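Local atomic coordinates of heparin binding protein (Homo sapiens, PDB entry 1A7S), a protein that kills many Gram-negative bacteria, binds heparin and attracts monocytes and fibroblasts as a neutrophil-granule homolog of the serine proteases. Residues A29-A33 with V105-L110; R34-A40 with D89-L95. All coordinates share one frame; numbering follows the deposited sequence.

Interaction 1: A29-A33 with V105-L110; sequences ALIHA and VTILPL
Leu30 and Leu108 are joined by the one direct hydrogen bond between the strand end 29-33 and the loop 105-110. Leu108 N gives its hydrogen to Leu30 O at 2.9 Å. The bond is almost straight, 177° at the hydrogen. Ile107 CA adds a CA-H...O contact to the same oxygen, so Leu30 O is approached by two successive loop residues.

A water makes a second polar link. It donates to Ile31 O and to Leu108 O, each 2.7 Å from the water oxygen, and so ties the two carbonyls together. Thr106 O is less well served. The contact buries it with no polar partner, and Leu30 CD2 packs 3.6 Å from this Thr106 O.

The rest is apolar. Leu30 has its CG anti to the backbone N (chi1 -172°), which sends CD2 across to the loop. There CD2 meets Val105 CG1 and Ile107 CG1, both at 3.8 Å from it. Ile107 lies along the strand backbone by its two branches. Its CG2 rests on the Ile31 carbonyl, and its CD1 reaches Ala33 N. Ala29 CB touches Leu108 CD2. Farther along the loop, Ile31 CG2 meets Leu110 CD2 at 4.0 Å, with the two side chains crossing at a slant. Helix 210-218 packs on this pair through Ile213, and Pro178 touches both Ala29 and Leu108.

The two segments run roughly at right angles, 102° apart end to end. The strand also bears a classic beta bulge, in which Ile31 and His32 both face Phe35. The contact lays the connection between strands 91-95 and 122-127 across the end of a barrel strand. That connection links the two beta-barrels of the chymotrypsin-like, peptidase S1 fold.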
loop_
_atom_site.group_PDB
_atom_site.type_symbol
_atom_site.label_atom_id
_atom_site.label_comp_id
_atom_site.label_asym_id
_atom_site.label_seq_id
_atom_site.Cartn_x
_atom_site.Cartn_y
_atom_site.Cartn_z
ATOM N N ALA A 29 3.056 -2.991 1.597
ATOM C CA ALA A 29 4.487 -2.924 1.367
ATOM C C ALA A 29 5.217 -3.581 2.548
ATOM O O ALA A 29 4.880 -3.321 3.712
ATOM C CB ALA A 29 4.955 -1.464 1.300
ATOM N N LEU A 30 6.243 -4.345 2.251
ATOM C CA LEU A 30 7.116 -4.838 3.307
ATOM C C LEU A 30 7.913 -3.643 3.819
ATOM O O LEU A 30 8.612 -2.989 3.047
ATOM C CB LEU A 30 8.078 -5.902 2.718
ATOM C CG LEU A 30 8.930 -6.653 3.743
ATOM C CD1 LEU A 30 8.062 -7.571 4.620
ATOM C CD2 LEU A 30 10.033 -7.422 3.092
ATOM N N ILE A 31 7.841 -3.354 5.133
ATOM C CA ILE A 31 8.561 -2.216 5.723
ATOM C C ILE A 31 9.563 -2.628 6.771
ATOM O O ILE A 31 10.287 -1.777 7.345
ATOM C CB ILE A 31 7.612 -1.155 6.297
ATOM C CG1 ILE A 31 6.675 -1.709 7.381
ATOM C CG2 ILE A 31 6.808 -0.516 5.146
ATOM C CD1 ILE A 31 6.204 -0.677 8.382
ATOM N N HIS A 32 9.711 -3.914 7.003
ATOM C CA HIS A 32 10.577 -4.525 8.007
ATOM C C HIS A 32 10.514 -6.019 7.694
ATOM O O HIS A 32 9.573 -6.502 7.080
ATOM C CB HIS A 32 9.985 -4.233 9.408
ATOM C CG HIS A 32 10.745 -4.806 10.580
ATOM N ND1 HIS A 32 11.565 -4.166 11.446
ATOM C CD2 HIS A 32 10.697 -6.010 11.047
ATOM C CE1 HIS A 32 12.015 -5.057 12.349
ATOM N NE2 HIS A 32 11.442 -6.219 12.068
ATOM N N ALA A 33 11.573 -6.767 8.042
ATOM C CA ALA A 33 11.558 -8.162 7.758
ATOM C C ALA A 33 10.338 -8.907 8.211
ATOM O O ALA A 33 9.930 -9.914 7.622
ATOM C CB ALA A 33 12.832 -8.829 8.361
ATOM N N VAL A 105 12.088 -9.583 -3.266
ATOM C CA VAL A 105 11.458 -9.174 -1.992
ATOM C C VAL A 105 12.447 -8.248 -1.266
ATOM O O VAL A 105 13.522 -8.660 -0.805
ATOM C CB VAL A 105 11.112 -10.371 -1.133
ATOM C CG1 VAL A 105 10.570 -9.918 0.232
ATOM C CG2 VAL A 105 10.080 -11.289 -1.807
ATOM N N THR A 106 12.041 -6.981 -1.142
ATOM C CA THR A 106 12.851 -5.980 -0.479
ATOM C C THR A 106 11.955 -5.133 0.443
ATOM O O THR A 106 10.732 -5.180 0.368
ATOM C CB THR A 106 13.441 -4.971 -1.556
ATOM O OG1 THR A 106 12.327 -4.292 -2.147
ATOM C CG2 THR A 106 14.302 -5.642 -2.538
ATOM N N ILE A 107 12.617 -4.396 1.316
ATOM C CA ILE A 107 11.955 -3.526 2.275
ATOM C C ILE A 107 11.905 -2.115 1.684
ATOM O O ILE A 107 12.881 -1.554 1.200
ATOM C CB ILE A 107 12.711 -3.532 3.614
ATOM C CG1 ILE A 107 12.596 -4.911 4.281
ATOM C CG2 ILE A 107 12.316 -2.390 4.521
ATOM C CD1 ILE A 107 13.596 -5.102 5.443
ATOM N N LEU A 108 10.740 -1.485 1.832
ATOM C CA LEU A 108 10.520 -0.106 1.404
ATOM C C LEU A 108 10.772 0.827 2.613
ATOM O O LEU A 108 10.113 0.674 3.627
ATOM C CB LEU A 108 9.045 0.056 0.991
ATOM C CG LEU A 108 8.624 1.438 0.501
ATOM C CD1 LEU A 108 9.414 1.870 -0.700
ATOM C CD2 LEU A 108 7.138 1.438 0.175
ATOM N N PRO A 109 11.694 1.767 2.485
ATOM C CA PRO A 109 11.996 2.670 3.604
ATOM C C PRO A 109 10.928 3.725 3.821
ATOM O O PRO A 109 10.164 4.074 2.917
ATOM C CB PRO A 109 13.325 3.360 3.164
ATOM C CG PRO A 109 13.454 3.132 1.733
ATOM C CD PRO A 109 12.640 1.930 1.368
ATOM N N LEU A 110 10.898 4.221 5.048
ATOM C CA LEU A 110 9.888 5.151 5.512
ATOM C C LEU A 110 10.453 6.549 5.690
ATOM O O LEU A 110 11.613 6.719 6.022
ATOM C CB LEU A 110 9.359 4.689 6.889
ATOM C CG LEU A 110 8.759 3.300 6.964
ATOM C CD1 LEU A 110 8.518 2.898 8.414
ATOM C CD2 LEU A 110 7.397 3.278 6.220
HETATM O O HOH W 1 11.230 0.413 6.099
#

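Interaction 2: R34-A40 with D89-L95; sequences RFVMTAA and DLMLLQL. With EOH (ethanol), chain Q.
Val36 and Leu93 form a hydrogen-bonded antiparallel pair near the middle of this contact. Val36 N bonds Leu93 O at 3.0 Å, and Leu93 N bonds Val36 O at 2.8 Å. Thr38 and Met91 repeat the pattern, and Leu95 N to Arg34 O adds a fifth bond.

Side chains pack tightly on both faces. On one, Met37 CG lies 3.6 Å from Leu90 CD1, and Met37 CB meets Leu92 CD2. On this face too, Phe35 CE2 meets Gln94 CB at 3.5 Å, the ring crossing the amide obliquely, planes 62° apart. On the other, Thr38 CG2 touches Leu93 CD1, while Thr38 OG1 is anti to its own N (chi1 -172°) and bonds Gly27 O. In the conformer given, the end of Met91 lies against Ala40. Asp89 OD1 sits beside Ala39 CB, and Asp89 OD2 bonds Ser41 and Ser190.

The Arg34 end is looser and wetter. Arg34 and Gln94 run side by side, guanidinium and amide planes 73° apart. One water accepts from Arg34 NH1 and Gln94 NE2 and donates to Leu95 O, 2.6 Å from the water oxygen. Gln94 NE2 also bonds the oxygen of an ethanol, probably from the crystallisation liquor, at 2.9 Å, and ethanol C2 lies over one guanidinium face. Arg34 NH2 pairs with Glu98, and Gln94 OE1 takes a bond from Gly221 N.

Strands 35-38 and 91-95 are neighbours in the six-stranded antiparallel N-terminal barrel of the chymotrypsin fold.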
loop_
_atom_site.group_PDB
_atom_site.type_symbol
_atom_site.label_atom_id
_atom_site.label_comp_id
_atom_site.label_asym_id
_atom_site.label_seq_id
_atom_site.Cartn_x
_atom_site.Cartn_y
_atom_site.Cartn_z
ATOM N N ARG A 34 9.669 -8.523 9.235
ATOM C CA ARG A 34 8.552 -9.073 9.919
ATOM C C ARG A 34 7.245 -8.347 9.777
ATOM O O ARG A 34 6.228 -8.782 10.342
ATOM C CB ARG A 34 8.861 -9.344 11.422
ATOM C CG ARG A 34 8.064 -10.365 12.120
ATOM C CD ARG A 34 8.550 -10.493 13.585
ATOM N NE ARG A 34 9.913 -10.919 13.688
ATOM C CZ ARG A 34 10.303 -12.200 13.846
ATOM N NH1 ARG A 34 9.432 -13.198 13.685
ATOM N NH2 ARG A 34 11.597 -12.530 14.062
ATOM N N PHE A 35 7.172 -7.228 9.028
ATOM C CA PHE A 35 5.974 -6.445 9.001
ATOM C C PHE A 35 5.675 -5.850 7.610
ATOM O O PHE A 35 6.531 -5.320 6.931
ATOM C CB PHE A 35 6.011 -5.217 9.977
ATOM C CG PHE A 35 6.021 -5.625 11.446
ATOM C CD1 PHE A 35 7.253 -5.860 12.048
ATOM C CD2 PHE A 35 4.890 -5.683 12.175
ATOM C CE1 PHE A 35 7.279 -6.170 13.398
ATOM C CE2 PHE A 35 4.883 -6.022 13.504
ATOM C CZ PHE A 35 6.116 -6.268 14.115
ATOM N N VAL A 36 4.395 -5.947 7.275
ATOM C CA VAL A 36 3.794 -5.332 6.106
ATOM C C VAL A 36 2.874 -4.207 6.518
ATOM O O VAL A 36 2.049 -4.334 7.431
ATOM C CB VAL A 36 3.048 -6.380 5.257
ATOM C CG1 VAL A 36 2.105 -5.748 4.229
ATOM C CG2 VAL A 36 4.152 -7.205 4.448
ATOM N N MET A 37 3.031 -3.068 5.833
ATOM C CA MET A 37 2.179 -1.872 6.050
ATOM C C MET A 37 1.079 -1.851 4.974
ATOM O O MET A 37 1.362 -2.002 3.786
ATOM C CB MET A 37 3.037 -0.610 5.924
ATOM C CG MET A 37 2.266 0.672 6.110
ATOM S SD MET A 37 3.348 2.124 6.230
ATOM C CE MET A 37 3.954 2.264 4.536
ATOM N N THR A 38 -0.139 -1.647 5.423
ATOM C CA THR A 38 -1.313 -1.616 4.571
ATOM C C THR A 38 -2.340 -0.660 5.201
ATOM O O THR A 38 -1.997 0.123 6.103
ATOM C CB THR A 38 -1.876 -3.031 4.381
ATOM O OG1 THR A 38 -2.906 -3.057 3.412
ATOM C CG2 THR A 38 -2.320 -3.680 5.630
ATOM N N ALA A 39 -3.536 -0.655 4.627
ATOM C CA ALA A 39 -4.625 0.185 5.123
ATOM C C ALA A 39 -5.482 -0.597 6.065
ATOM O O ALA A 39 -5.874 -1.744 5.808
ATOM C CB ALA A 39 -5.448 0.690 3.933
ATOM N N ALA A 40 -5.897 0.050 7.172
ATOM C CA ALA A 40 -6.889 -0.534 8.071
ATOM C C ALA A 40 -8.236 -0.760 7.396
ATOM O O ALA A 40 -8.963 -1.718 7.762
ATOM C CB ALA A 40 -7.056 0.281 9.338
ATOM N N ASP A 89 -5.909 5.688 8.543
ATOM C CA ASP A 89 -6.127 4.474 7.760
ATOM C C ASP A 89 -4.824 3.754 7.499
ATOM O O ASP A 89 -4.224 3.828 6.443
ATOM C CB ASP A 89 -6.870 4.794 6.474
ATOM C CG ASP A 89 -7.330 3.509 5.759
ATOM O OD1 ASP A 89 -7.130 2.427 6.364
ATOM O OD2 ASP A 89 -7.902 3.626 4.684
ATOM N N LEU A 90 -4.390 3.014 8.514
ATOM C CA LEU A 90 -3.049 2.461 8.555
ATOM C C LEU A 90 -3.084 1.200 9.440
ATOM O O LEU A 90 -3.605 1.202 10.546
ATOM C CB LEU A 90 -2.069 3.449 9.075
ATOM C CG LEU A 90 -0.580 2.953 9.274
ATOM C CD1 LEU A 90 -0.034 2.769 7.959
ATOM C CD2 LEU A 90 0.158 4.004 10.117
ATOM N N MET A 91 -2.532 0.113 8.899
ATOM C CA MET A 91 -2.483 -1.141 9.627
ATOM C C MET A 91 -1.143 -1.782 9.405
ATOM O O MET A 91 -0.689 -1.797 8.248
ATOM C CB MET A 91 -3.625 -2.053 9.199
ATOM C CG MET A 91 -3.643 -3.356 10.046
ATOM S SD MET A 91 -5.114 -4.154 10.030
ATOM C CE MET A 91 -6.305 -3.101 10.823
ATOM N N LEU A 92 -0.547 -2.326 10.428
ATOM C CA LEU A 92 0.665 -3.109 10.318
ATOM C C LEU A 92 0.316 -4.575 10.569
ATOM O O LEU A 92 -0.309 -4.896 11.570
ATOM C CB LEU A 92 1.724 -2.627 11.338
ATOM C CG LEU A 92 2.109 -1.162 11.173
ATOM C CD1 LEU A 92 3.315 -0.850 12.113
ATOM C CD2 LEU A 92 2.435 -0.739 9.791
ATOM N N LEU A 93 0.802 -5.391 9.657
ATOM C CA LEU A 93 0.586 -6.853 9.728
ATOM C C LEU A 93 1.938 -7.479 10.106
ATOM O O LEU A 93 2.911 -7.353 9.403
ATOM C CB LEU A 93 0.161 -7.357 8.359
ATOM C CG LEU A 93 -1.022 -6.705 7.655
ATOM C CD1 LEU A 93 -1.289 -7.300 6.301
ATOM C CD2 LEU A 93 -2.249 -6.720 8.535
ATOM N N GLN A 94 1.906 -8.158 11.254
ATOM C CA GLN A 94 3.122 -8.913 11.657
ATOM C C GLN A 94 3.048 -10.258 10.921
ATOM O O GLN A 94 2.039 -10.978 11.105
ATOM C CB GLN A 94 3.194 -9.103 13.135
ATOM C CG GLN A 94 4.442 -9.832 13.592
ATOM C CD GLN A 94 4.668 -9.921 15.048
ATOM O OE1 GLN A 94 4.359 -8.940 15.775
ATOM N NE2 GLN A 94 5.360 -10.971 15.469
ATOM N N LEU A 95 4.056 -10.554 10.185
ATOM C CA LEU A 95 4.121 -11.869 9.454
ATOM C C LEU A 95 4.496 -12.956 10.420
ATOM O O LEU A 95 5.084 -12.708 11.462
ATOM C CB LEU A 95 5.179 -11.724 8.346
ATOM C CG LEU A 95 5.029 -10.551 7.414
ATOM C CD1 LEU A 95 6.153 -10.567 6.375
ATOM C CD2 LEU A 95 3.723 -10.530 6.731
HETATM C C1 EOH Q . 7.697 -12.366 17.143
HETATM C C2 EOH Q . 9.113 -12.031 17.617
HETATM O O EOH Q . 6.703 -11.680 17.956
HETATM O O HOH W 2 6.460 -12.995 13.665
#

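How the interactions relate
Both interactions involve the same barrel: interaction 2 pairs two of its strands, and interaction 1 sets a connection against a third. Strands 23-32 and 35-38 follow each other in the chain and are sheet neighbours. Ala29 O and Met37 N, 2.8 Å apart, probably share a hydrogen bond, and Ile31 CG2 packs on Met37 CB. Interaction 2 is the more buried, with about twice the buried surface. Its chemistry is regular strand pairing, with water and ethanol at the Arg34-Gln94 end and the buried Asp89 at the other. Interaction 1 is only partly buried, with one backbone bond, one water bridge and scattered aliphatic contacts. Along the chain, it encloses interaction 2.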